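Long-range contact in DNA photolyase (Agrobacterium tumefaciens, PDB 4U63), which probably uses light to split cyclobutane pyrimidine dimers in ultraviolet-damaged DNA, with a flavin cofactor and a methenyltetrahydrofolate antenna: residues W337-M351 with N362-K374. Residues are numbered along the deposited sequence; the frame is centred on the assembly and turned at random. Where two conformers were deposited one is given.
Sequences WTRGMTGYPIVDAGM and NRVRMIVASFLIK. With FAD (flavin-adenine dinucleotide), chain C.
Val347 and Gly350 of helix 345-351 rest on Val368 and Val364 of helix 362-374, the two axes crossing at -113° and approaching to 9.1 Å. The backbones come nearest at Val347 and Val368, whose CA atoms lie 5.3 Å apart. One turn on, Gly350 has no side chain to hold the helices apart, and Val364 CG1 reaches its CA at 3.5 Å.

The end of helix 331-338 brings in Trp337. Its indole NE1 donates to Val368 O over 2.9 Å, meeting the carbonyl from above its plane with a clearly bent N-H...O geometry. Leu372 N, in the ordinary helical bond, reaches this oxygen from the opposite face, so one buried carbonyl takes two donors. The indole is sandwiched: Leu372 CD2 makes a CH-pi contact almost straight above the six-membered ring, 3.8 Å from its centroid, while Met351 CE covers the other face.

All this belongs to the helical FAD-binding domain of the photolyase. Helix 362-374 turns one side to these neighbours and another to the flavin, where Asn362 OD1 accepts from FAD O2' at 2.6 Å and the Arg365 guanidinium, salt-bridged to Asp393, turns an edge to FAD N5 with FAD O2' over one face.

Farther along, Phe371 extends anti to its own backbone N (chi1 -169°) into the loop before helix 345-351. Its CE1 sits over a face of Tyr344, 3.5 Å from Tyr344 CD1, with the ring planes inclined at 55°, and Val347 CG2 and Thr342 CG2 pack obliquely against the phenyl ring. Asp348 ties down this loop, receiving Thr342 N and OG1 on OD1 and Gly343 N on OD2.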
ATOM      1  N   TRP A 337       6.148  21.365   0.171  1.00 21.64           N
ATOM      2  CA  TRP A 337       5.391  20.269   0.769  1.00 21.88           C
ATOM      3  C   TRP A 337       6.146  18.928   0.654  1.00 20.78           C
ATOM      4  O   TRP A 337       6.353  18.233   1.667  1.00 21.81           O
ATOM      5  CB  TRP A 337       3.987  20.208   0.130  1.00 21.18           C
ATOM      6  CG  TRP A 337       3.097  19.099   0.630  1.00 20.28           C
ATOM      7  CD1 TRP A 337       2.348  19.101   1.770  1.00 19.71           C
ATOM      8  CD2 TRP A 337       2.851  17.842  -0.009  1.00 19.27           C
ATOM      9  NE1 TRP A 337       1.671  17.918   1.897  1.00 20.89           N
ATOM     10  CE2 TRP A 337       1.955  17.125   0.814  1.00 20.85           C
ATOM     11  CE3 TRP A 337       3.305  17.247  -1.195  1.00 20.02           C
ATOM     12  CZ2 TRP A 337       1.496  15.845   0.486  1.00 20.90           C
ATOM     13  CZ3 TRP A 337       2.858  15.971  -1.515  1.00 21.21           C
ATOM     14  CH2 TRP A 337       1.961  15.282  -0.676  1.00 21.58           C
ATOM     15  N   THR A 338       6.594  18.578  -0.552  1.00 21.09           N
ATOM     16  CA  THR A 338       7.291  17.291  -0.765  1.00 22.28           C
ATOM     17  C   THR A 338       8.556  17.167   0.087  1.00 22.14           C
ATOM     18  O   THR A 338       8.920  16.078   0.490  1.00 21.87           O
ATOM     19  CB  THR A 338       7.678  17.029  -2.246  1.00 23.48           C
ATOM     20  OG1 THR A 338       8.625  18.017  -2.706  1.00 23.32           O
ATOM     21  CG2 THR A 338       6.438  17.000  -3.153  1.00 23.30           C
ATOM     22  N   ARG A 339       9.209  18.298   0.343  1.00 21.73           N
ATOM     23  CA  ARG A 339      10.448  18.342   1.125  1.00 22.19           C
ATOM     24  C   ARG A 339      10.256  18.470   2.636  1.00 23.36           C
ATOM     25  O   ARG A 339      11.241  18.453   3.389  1.00 26.24           O
ATOM     26  CB  ARG A 339      11.282  19.523   0.656  1.00 25.01           C
ATOM     27  CG  ARG A 339      11.756  19.400  -0.776  1.00 31.17           C
ATOM     28  CD  ARG A 339      12.183  20.747  -1.310  1.00 35.79           C
ATOM     29  NE  ARG A 339      12.695  20.632  -2.673  1.00 39.60           N
ATOM     30  CZ  ARG A 339      12.921  21.656  -3.492  1.00 36.91           C
ATOM     31  NH1 ARG A 339      12.688  22.910  -3.104  1.00 42.49           N
ATOM     32  NH2 ARG A 339      13.382  21.424  -4.718  1.00 38.54           N
ATOM     33  N   GLY A 340       9.014  18.613   3.086  1.00 23.01           N
ATOM     34  CA  GLY A 340       8.750  18.892   4.479  1.00 23.00           C
ATOM     35  C   GLY A 340       9.363  20.210   4.914  1.00 24.56           C
ATOM     36  O   GLY A 340      10.031  20.275   5.956  1.00 23.94           O
ATOM     37  N   MET A 341       9.150  21.254   4.109  0.50 24.30           N
ATOM     38  CA  MET A 341       9.600  22.612   4.430  0.50 25.18           C
ATOM     39  C   MET A 341       8.430  23.608   4.398  0.50 25.89           C
ATOM     40  O   MET A 341       8.554  24.712   3.869  0.50 26.38           O
ATOM     41  CB  MET A 341      10.697  23.048   3.452  0.50 22.62           C
ATOM     42  CG  MET A 341      11.971  22.216   3.538  0.50 22.96           C
ATOM     43  SD  MET A 341      12.895  22.468   5.067  0.50 27.73           S
ATOM     44  CE  MET A 341      13.383  24.172   4.878  0.50 24.00           C
ATOM     45  N   THR A 342       7.299  23.208   4.980  1.00 24.25           N
ATOM     46  CA  THR A 342       6.113  24.047   5.038  1.00 23.55           C
ATOM     47  C   THR A 342       6.135  25.038   6.202  1.00 24.55           C
ATOM     48  O   THR A 342       5.402  26.024   6.181  1.00 26.39           O
ATOM     49  CB  THR A 342       4.848  23.192   5.155  1.00 24.81           C
ATOM     50  OG1 THR A 342       4.826  22.524   6.431  1.00 22.87           O
ATOM     51  CG2 THR A 342       4.797  22.156   4.029  1.00 23.55           C
ATOM     52  N   GLY A 343       6.955  24.769   7.220  1.00 25.75           N
ATOM     53  CA  GLY A 343       6.985  25.590   8.437  1.00 27.14           C
ATOM     54  C   GLY A 343       5.928  25.185   9.463  1.00 26.22           C
ATOM     55  O   GLY A 343       5.817  25.823  10.515  1.00 27.53           O
ATOM     56  N   TYR A 344       5.148  24.143   9.145  1.00 25.12           N
ATOM     57  CA  TYR A 344       4.187  23.525  10.061  1.00 25.89           C
ATOM     58  C   TYR A 344       4.810  22.207  10.518  1.00 24.68           C
ATOM     59  O   TYR A 344       4.848  21.242   9.750  1.00 22.69           O
ATOM     60  CB  TYR A 344       2.842  23.285   9.358  1.00 25.81           C
ATOM     61  CG  TYR A 344       2.068  24.561   9.138  1.00 25.29           C
ATOM     62  CD1 TYR A 344       2.329  25.382   8.034  1.00 24.90           C
ATOM     63  CD2 TYR A 344       1.086  24.969  10.043  1.00 27.12           C
ATOM     64  CE1 TYR A 344       1.630  26.565   7.835  1.00 25.10           C
ATOM     65  CE2 TYR A 344       0.385  26.149   9.854  1.00 28.09           C
ATOM     66  CZ  TYR A 344       0.656  26.946   8.751  1.00 27.73           C
ATOM     67  OH  TYR A 344      -0.050  28.116   8.576  1.00 26.66           O
ATOM     68  N   PRO A 345       5.329  22.160  11.762  1.00 24.29           N
ATOM     69  CA  PRO A 345       6.131  20.990  12.178  1.00 25.34           C
ATOM     70  C   PRO A 345       5.503  19.611  11.973  1.00 22.51           C
ATOM     71  O   PRO A 345       6.187  18.709  11.534  1.00 22.44           O
ATOM     72  CB  PRO A 345       6.388  21.268  13.650  1.00 24.77           C
ATOM     73  CG  PRO A 345       6.478  22.758  13.698  1.00 25.44           C
ATOM     74  CD  PRO A 345       5.381  23.223  12.784  1.00 24.74           C
ATOM     75  N   ILE A 346       4.224  19.447  12.281  1.00 21.61           N
ATOM     76  CA  ILE A 346       3.598  18.122  12.143  1.00 22.68           C
ATOM     77  C   ILE A 346       3.568  17.674  10.677  1.00 21.95           C
ATOM     78  O   ILE A 346       3.776  16.500  10.379  1.00 22.82           O
ATOM     79  CB  ILE A 346       2.196  18.062  12.814  1.00 25.92           C
ATOM     80  CG1 ILE A 346       1.657  16.631  12.854  1.00 28.44           C
ATOM     81  CG2 ILE A 346       1.185  18.966  12.123  1.00 27.13           C
ATOM     82  CD1 ILE A 346       2.461  15.688  13.711  1.00 30.00           C
ATOM     83  N   VAL A 347       3.324  18.626   9.774  1.00 22.08           N
ATOM     84  CA  VAL A 347       3.309  18.351   8.336  1.00 21.24           C
ATOM     85  C   VAL A 347       4.716  17.978   7.894  1.00 21.19           C
ATOM     86  O   VAL A 347       4.929  16.969   7.224  1.00 20.77           O
ATOM     87  CB  VAL A 347       2.797  19.571   7.540  1.00 21.27           C
ATOM     88  CG1 VAL A 347       2.954  19.366   6.031  1.00 22.23           C
ATOM     89  CG2 VAL A 347       1.343  19.850   7.900  1.00 22.88           C
ATOM     90  N   ASP A 348       5.678  18.793   8.305  1.00 22.69           N
ATOM     91  CA  ASP A 348       7.077  18.560   7.943  1.00 22.74           C
ATOM     92  C   ASP A 348       7.607  17.231   8.473  1.00 20.72           C
ATOM     93  O   ASP A 348       8.285  16.499   7.756  1.00 21.10           O
ATOM     94  CB  ASP A 348       7.931  19.742   8.373  1.00 24.26           C
ATOM     95  CG  ASP A 348       7.593  21.007   7.585  1.00 24.95           C
ATOM     96  OD1 ASP A 348       6.920  20.894   6.530  1.00 24.64           O
ATOM     97  OD2 ASP A 348       7.990  22.105   8.000  1.00 23.78           O
ATOM     98  N   ALA A 349       7.262  16.903   9.712  1.00 21.10           N
ATOM     99  CA  ALA A 349       7.627  15.608  10.284  1.00 20.94           C
ATOM    100  C   ALA A 349       7.126  14.449   9.415  1.00 19.81           C
ATOM    101  O   ALA A 349       7.882  13.539   9.100  1.00 20.69           O
ATOM    102  CB  ALA A 349       7.101  15.495  11.706  1.00 20.37           C
ATOM    103  N   GLY A 350       5.852  14.497   9.007  1.00 19.15           N
ATOM    104  CA  GLY A 350       5.287  13.469   8.144  1.00 18.74           C
ATOM    105  C   GLY A 350       6.005  13.316   6.820  1.00 19.69           C
ATOM    106  O   GLY A 350       6.362  12.201   6.414  1.00 19.47           O
ATOM    107  N   MET A 351       6.240  14.439   6.144  1.00 20.31           N
ATOM    108  CA  MET A 351       6.871  14.391   4.828  1.00 20.49           C
ATOM    109  C   MET A 351       8.318  13.898   4.929  1.00 20.81           C
ATOM    110  O   MET A 351       8.802  13.198   4.037  1.00 20.37           O
ATOM    111  CB  MET A 351       6.778  15.747   4.124  1.00 20.72           C
ATOM    112  CG  MET A 351       5.345  16.246   3.939  1.00 22.61           C
ATOM    113  SD  MET A 351       4.233  15.066   3.157  1.00 21.55           S
ATOM    114  CE  MET A 351       4.919  15.006   1.505  1.00 22.48           C
ATOM    115  N   ASN A 362      -0.663   6.952   9.618  1.00 19.97           N
ATOM    116  CA  ASN A 362      -1.942   7.278   8.958  1.00 21.36           C
ATOM    117  C   ASN A 362      -2.548   8.632   9.336  1.00 20.58           C
ATOM    118  O   ASN A 362      -3.047   9.363   8.469  1.00 23.34           O
ATOM    119  CB  ASN A 362      -3.007   6.211   9.199  1.00 22.30           C
ATOM    120  CG  ASN A 362      -4.347   6.587   8.547  1.00 23.71           C
ATOM    121  OD1 ASN A 362      -4.485   6.545   7.326  1.00 23.08           O
ATOM    122  ND2 ASN A 362      -5.323   6.994   9.365  1.00 27.43           N
ATOM    123  N   ARG A 363      -2.548   8.946  10.621  1.00 20.30           N
ATOM    124  CA  ARG A 363      -3.035  10.253  11.074  1.00 19.93           C
ATOM    125  C   ARG A 363      -2.295  11.384  10.367  1.00 19.10           C
ATOM    126  O   ARG A 363      -2.898  12.361   9.939  1.00 20.93           O
ATOM    127  CB  ARG A 363      -2.927  10.396  12.592  1.00 21.08           C
ATOM    128  CG  ARG A 363      -3.310  11.765  13.150  1.00 24.59           C
ATOM    129  CD  ARG A 363      -4.688  12.245  12.723  1.00 28.99           C
ATOM    130  NE  ARG A 363      -5.760  11.373  13.186  1.00 35.68           N
ATOM    131  CZ  ARG A 363      -7.059  11.636  13.041  1.00 46.47           C
ATOM    132  NH1 ARG A 363      -7.470  12.753  12.436  1.00 48.29           N
ATOM    133  NH2 ARG A 363      -7.963  10.773  13.501  1.00 54.06           N
ATOM    134  N   VAL A 364      -0.986  11.225  10.228  1.00 18.82           N
ATOM    135  CA  VAL A 364      -0.172  12.255   9.611  1.00 19.23           C
ATOM    136  C   VAL A 364      -0.405  12.271   8.086  1.00 19.34           C
ATOM    137  O   VAL A 364      -0.353  13.349   7.467  1.00 20.36           O
ATOM    138  CB  VAL A 364       1.315  12.124  10.025  1.00 20.77           C
ATOM    139  CG1 VAL A 364       2.109  13.281   9.479  1.00 21.90           C
ATOM    140  CG2 VAL A 364       1.435  12.103  11.553  1.00 22.81           C
ATOM    141  N   ARG A 365      -0.684  11.108   7.475  1.00 18.15           N
ATOM    142  CA  ARG A 365      -1.088  11.101   6.053  1.00 18.96           C
ATOM    143  C   ARG A 365      -2.309  11.985   5.831  1.00 20.27           C
ATOM    144  O   ARG A 365      -2.354  12.761   4.875  1.00 20.70           O
ATOM    145  CB  ARG A 365      -1.376   9.694   5.526  1.00 17.26           C
ATOM    146  CG  ARG A 365      -0.182   8.779   5.496  1.00 17.74           C
ATOM    147  CD  ARG A 365      -0.405   7.539   4.650  1.00 18.60           C
ATOM    148  NE  ARG A 365       0.492   6.467   5.066  1.00 18.01           N
ATOM    149  CZ  ARG A 365       0.769   5.350   4.389  1.00 19.10           C
ATOM    150  NH1 ARG A 365       0.256   5.100   3.185  1.00 19.87           N
ATOM    151  NH2 ARG A 365       1.600   4.469   4.935  1.00 18.50           N
ATOM    152  N   MET A 366      -3.303  11.866   6.714  1.00 19.61           N
ATOM    153  CA  MET A 366      -4.505  12.691   6.606  1.00 19.50           C
ATOM    154  C   MET A 366      -4.159  14.181   6.755  1.00 19.02           C
ATOM    155  O   MET A 366      -4.650  15.022   6.007  1.00 20.60           O
ATOM    156  CB  MET A 366      -5.543  12.291   7.658  1.00 20.54           C
ATOM    157  CG  MET A 366      -6.080  10.880   7.514  1.00 23.79           C
ATOM    158  SD  MET A 366      -7.159  10.429   8.891  1.00 35.54           S
ATOM    159  CE  MET A 366      -8.564  11.476   8.536  1.00 40.66           C
ATOM    160  N   ILE A 367      -3.297  14.495   7.718  1.00 19.97           N
ATOM    161  CA  ILE A 367      -2.890  15.883   7.969  1.00 20.43           C
ATOM    162  C   ILE A 367      -2.123  16.473   6.783  1.00 20.20           C
ATOM    163  O   ILE A 367      -2.416  17.600   6.373  1.00 20.60           O
ATOM    164  CB  ILE A 367      -2.061  16.016   9.268  1.00 22.21           C
ATOM    165  CG1 ILE A 367      -2.942  15.686  10.490  1.00 23.68           C
ATOM    166  CG2 ILE A 367      -1.498  17.428   9.414  1.00 23.71           C
ATOM    167  CD1 ILE A 367      -2.162  15.414  11.759  1.00 22.33           C
ATOM    168  N   VAL A 368      -1.155  15.729   6.233  1.00 17.92           N
ATOM    169  CA  VAL A 368      -0.350  16.272   5.128  1.00 19.43           C
ATOM    170  C   VAL A 368      -1.166  16.396   3.840  1.00 18.82           C
ATOM    171  O   VAL A 368      -0.967  17.328   3.059  1.00 20.20           O
ATOM    172  CB  VAL A 368       0.966  15.493   4.866  1.00 19.33           C
ATOM    173  CG1 VAL A 368       1.810  15.410   6.129  1.00 19.64           C
ATOM    174  CG2 VAL A 368       0.724  14.120   4.260  1.00 19.35           C
ATOM    175  N   ALA A 369      -2.080  15.456   3.636  1.00 19.63           N
ATOM    176  CA  ALA A 369      -2.957  15.471   2.465  1.00 20.53           C
ATOM    177  C   ALA A 369      -3.878  16.682   2.532  1.00 19.75           C
ATOM    178  O   ALA A 369      -4.017  17.418   1.566  1.00 19.50           O
ATOM    179  CB  ALA A 369      -3.752  14.174   2.376  1.00 21.22           C
ATOM    180  N   SER A 370      -4.496  16.896   3.686  1.00 19.90           N
ATOM    181  CA  SER A 370      -5.340  18.057   3.884  1.00 22.16           C
ATOM    182  C   SER A 370      -4.550  19.364   3.726  1.00 21.94           C
ATOM    183  O   SER A 370      -5.043  20.329   3.132  1.00 20.93           O
ATOM    184  CB  SER A 370      -6.026  18.002   5.252  1.00 24.59           C
ATOM    185  OG  SER A 370      -6.947  19.069   5.375  1.00 25.81           O
ATOM    186  N   PHE A 371      -3.323  19.403   4.241  1.00 21.53           N
ATOM    187  CA  PHE A 371      -2.513  20.600   4.085  1.00 22.53           C
ATOM    188  C   PHE A 371      -2.282  20.949   2.604  1.00 20.55           C
ATOM    189  O   PHE A 371      -2.389  22.117   2.208  1.00 20.94           O
ATOM    190  CB  PHE A 371      -1.181  20.464   4.792  1.00 21.21           C
ATOM    191  CG  PHE A 371      -0.434  21.759   4.888  1.00 23.03           C
ATOM    192  CD1 PHE A 371      -0.708  22.651   5.913  1.00 21.62           C
ATOM    193  CD2 PHE A 371       0.524  22.105   3.942  1.00 23.82           C
ATOM    194  CE1 PHE A 371      -0.043  23.852   6.009  1.00 23.52           C
ATOM    195  CE2 PHE A 371       1.204  23.313   4.034  1.00 23.34           C
ATOM    196  CZ  PHE A 371       0.921  24.189   5.069  1.00 23.04           C
ATOM    197  N   LEU A 372      -1.978  19.939   1.795  1.00 19.60           N
ATOM    198  CA  LEU A 372      -1.758  20.152   0.364  1.00 20.04           C
ATOM    199  C   LEU A 372      -3.005  20.672  -0.353  1.00 20.04           C
ATOM    200  O   LEU A 372      -2.950  21.663  -1.077  1.00 20.18           O
ATOM    201  CB  LEU A 372      -1.308  18.843  -0.295  1.00 19.95           C
ATOM    202  CG  LEU A 372      -0.963  18.924  -1.778  1.00 20.96           C
ATOM    203  CD1 LEU A 372       0.246  19.830  -1.985  1.00 23.19           C
ATOM    204  CD2 LEU A 372      -0.710  17.545  -2.348  1.00 20.54           C
ATOM    205  N   ILE A 373      -4.126  19.997  -0.116  1.00 19.81           N
ATOM    206  CA  ILE A 373      -5.389  20.261  -0.826  1.00 20.63           C
ATOM    207  C   ILE A 373      -6.032  21.569  -0.377  1.00 21.60           C
ATOM    208  O   ILE A 373      -6.523  22.352  -1.206  1.00 23.69           O
ATOM    209  CB  ILE A 373      -6.380  19.089  -0.590  1.00 21.52           C
ATOM    210  CG1 ILE A 373      -5.823  17.802  -1.215  1.00 23.80           C
ATOM    211  CG2 ILE A 373      -7.773  19.395  -1.152  1.00 22.97           C
ATOM    212  CD1 ILE A 373      -6.427  16.537  -0.657  1.00 24.54           C
ATOM    213  N   LYS A 374      -6.041  21.807   0.930  1.00 21.99           N
ATOM    214  CA  LYS A 374      -6.771  22.949   1.490  1.00 23.73           C
ATOM    215  C   LYS A 374      -5.887  24.139   1.788  1.00 24.16           C
ATOM    216  O   LYS A 374      -6.166  25.225   1.323  1.00 26.49           O
ATOM    217  CB  LYS A 374      -7.557  22.503   2.709  1.00 24.85           C
ATOM    218  CG  LYS A 374      -8.521  21.396   2.316  1.00 30.65           C
ATOM    219  CD  LYS A 374      -9.427  20.987   3.426  1.00 31.31           C
ATOM    220  CE  LYS A 374     -10.400  19.934   2.935  1.00 28.76           C
ATOM    221  NZ  LYS A 374     -11.309  19.539   4.023  1.00 28.42           N
TER
HETATM  222  PA  FAD C1002      -2.452  -0.694  10.664  1.00 19.09           P
HETATM  223  O1A FAD C1002      -3.057   0.363  11.529  1.00 19.28           O
HETATM  224  O2A FAD C1002      -1.634  -1.766  11.304  1.00 19.91           O
HETATM  225  O5B FAD C1002      -3.651  -1.299   9.786  1.00 19.06           O
HETATM  226  C5B FAD C1002      -3.615  -2.631   9.260  1.00 15.28           C
HETATM  227  C4B FAD C1002      -3.849  -2.651   7.756  1.00 18.45           C
HETATM  228  O4B FAD C1002      -5.124  -2.105   7.422  1.00 20.08           O
HETATM  229  C3B FAD C1002      -2.848  -1.832   6.977  1.00 19.02           C
HETATM  230  O3B FAD C1002      -1.602  -2.525   6.799  1.00 19.79           O
HETATM  231  C2B FAD C1002      -3.599  -1.568   5.690  1.00 18.36           C
HETATM  232  O2B FAD C1002      -3.510  -2.677   4.791  1.00 18.39           O
HETATM  233  C1B FAD C1002      -5.025  -1.428   6.159  1.00 18.33           C
HETATM  234  N9A FAD C1002      -5.453  -0.028   6.378  1.00 17.95           N
HETATM  235  C8A FAD C1002      -5.372   0.654   7.534  1.00 20.51           C
HETATM  236  N7A FAD C1002      -5.880   1.897   7.405  1.00 18.66           N
HETATM  237  C5A FAD C1002      -6.322   2.021   6.135  1.00 17.03           C
HETATM  238  C6A FAD C1002      -6.955   3.085   5.352  1.00 16.38           C
HETATM  239  N6A FAD C1002      -7.228   4.276   5.923  1.00 19.76           N
HETATM  240  N1A FAD C1002      -7.238   2.816   4.058  1.00 16.79           N
HETATM  241  C2A FAD C1002      -6.950   1.621   3.491  1.00 17.64           C
HETATM  242  N3A FAD C1002      -6.371   0.606   4.163  1.00 17.88           N
HETATM  243  C4A FAD C1002      -6.039   0.753   5.462  1.00 17.28           C
HETATM  244  N1  FAD C1002      -2.597   2.475   2.657  1.00 17.23           N
HETATM  245  C2  FAD C1002      -1.982   1.617   1.813  1.00 18.83           C
HETATM  246  O2  FAD C1002      -1.957   0.410   2.143  1.00 20.28           O
HETATM  247  N3  FAD C1002      -1.418   2.033   0.652  1.00 17.94           N
HETATM  248  C4  FAD C1002      -1.437   3.334   0.266  1.00 18.04           C
HETATM  249  O4  FAD C1002      -0.925   3.713  -0.820  1.00 18.41           O
HETATM  250  C4X FAD C1002      -2.083   4.327   1.148  1.00 17.11           C
HETATM  251  N5  FAD C1002      -2.132   5.662   0.862  1.00 18.77           N
HETATM  252  C5X FAD C1002      -2.764   6.535   1.700  1.00 16.61           C
HETATM  253  C6  FAD C1002      -2.842   7.888   1.398  1.00 17.20           C
HETATM  254  C7  FAD C1002      -3.475   8.793   2.255  1.00 18.10           C
HETATM  255  C7M FAD C1002      -3.547  10.263   1.910  1.00 20.02           C
HETATM  256  C8  FAD C1002      -4.074   8.311   3.519  1.00 17.07           C
HETATM  257  C8M FAD C1002      -4.778   9.242   4.482  1.00 18.76           C
HETATM  258  C9  FAD C1002      -4.000   6.978   3.824  1.00 16.18           C
HETATM  259  C9A FAD C1002      -3.377   6.055   2.979  1.00 17.05           C
HETATM  260  N10 FAD C1002      -3.299   4.669   3.309  1.00 18.41           N
HETATM  261  C10 FAD C1002      -2.668   3.797   2.406  1.00 17.95           C
HETATM  262  C1' FAD C1002      -3.933   4.112   4.510  1.00 18.36           C
HETATM  263  C2' FAD C1002      -3.148   3.994   5.798  1.00 17.31           C
HETATM  264  O2' FAD C1002      -2.594   5.271   6.134  1.00 19.40           O
HETATM  265  C3' FAD C1002      -2.074   2.926   5.720  1.00 17.33           C
HETATM  266  O3' FAD C1002      -2.629   1.676   5.321  1.00 20.03           O
HETATM  267  C4' FAD C1002      -1.415   2.786   7.092  1.00 17.55           C
HETATM  268  O4' FAD C1002      -0.677   3.972   7.377  1.00 19.81           O
HETATM  269  C5' FAD C1002      -0.492   1.584   7.088  1.00 17.08           C
HETATM  270  O5' FAD C1002       0.162   1.408   8.353  1.00 18.77           O
HETATM  271  P   FAD C1002      -0.052   0.026   9.145  1.00 17.87           P
HETATM  272  O1P FAD C1002       0.790   0.065  10.371  1.00 18.47           O
HETATM  273  O2P FAD C1002       0.182  -1.142   8.229  1.00 18.83           O
HETATM  274  O3P FAD C1002      -1.612   0.099   9.523  1.00 17.89           O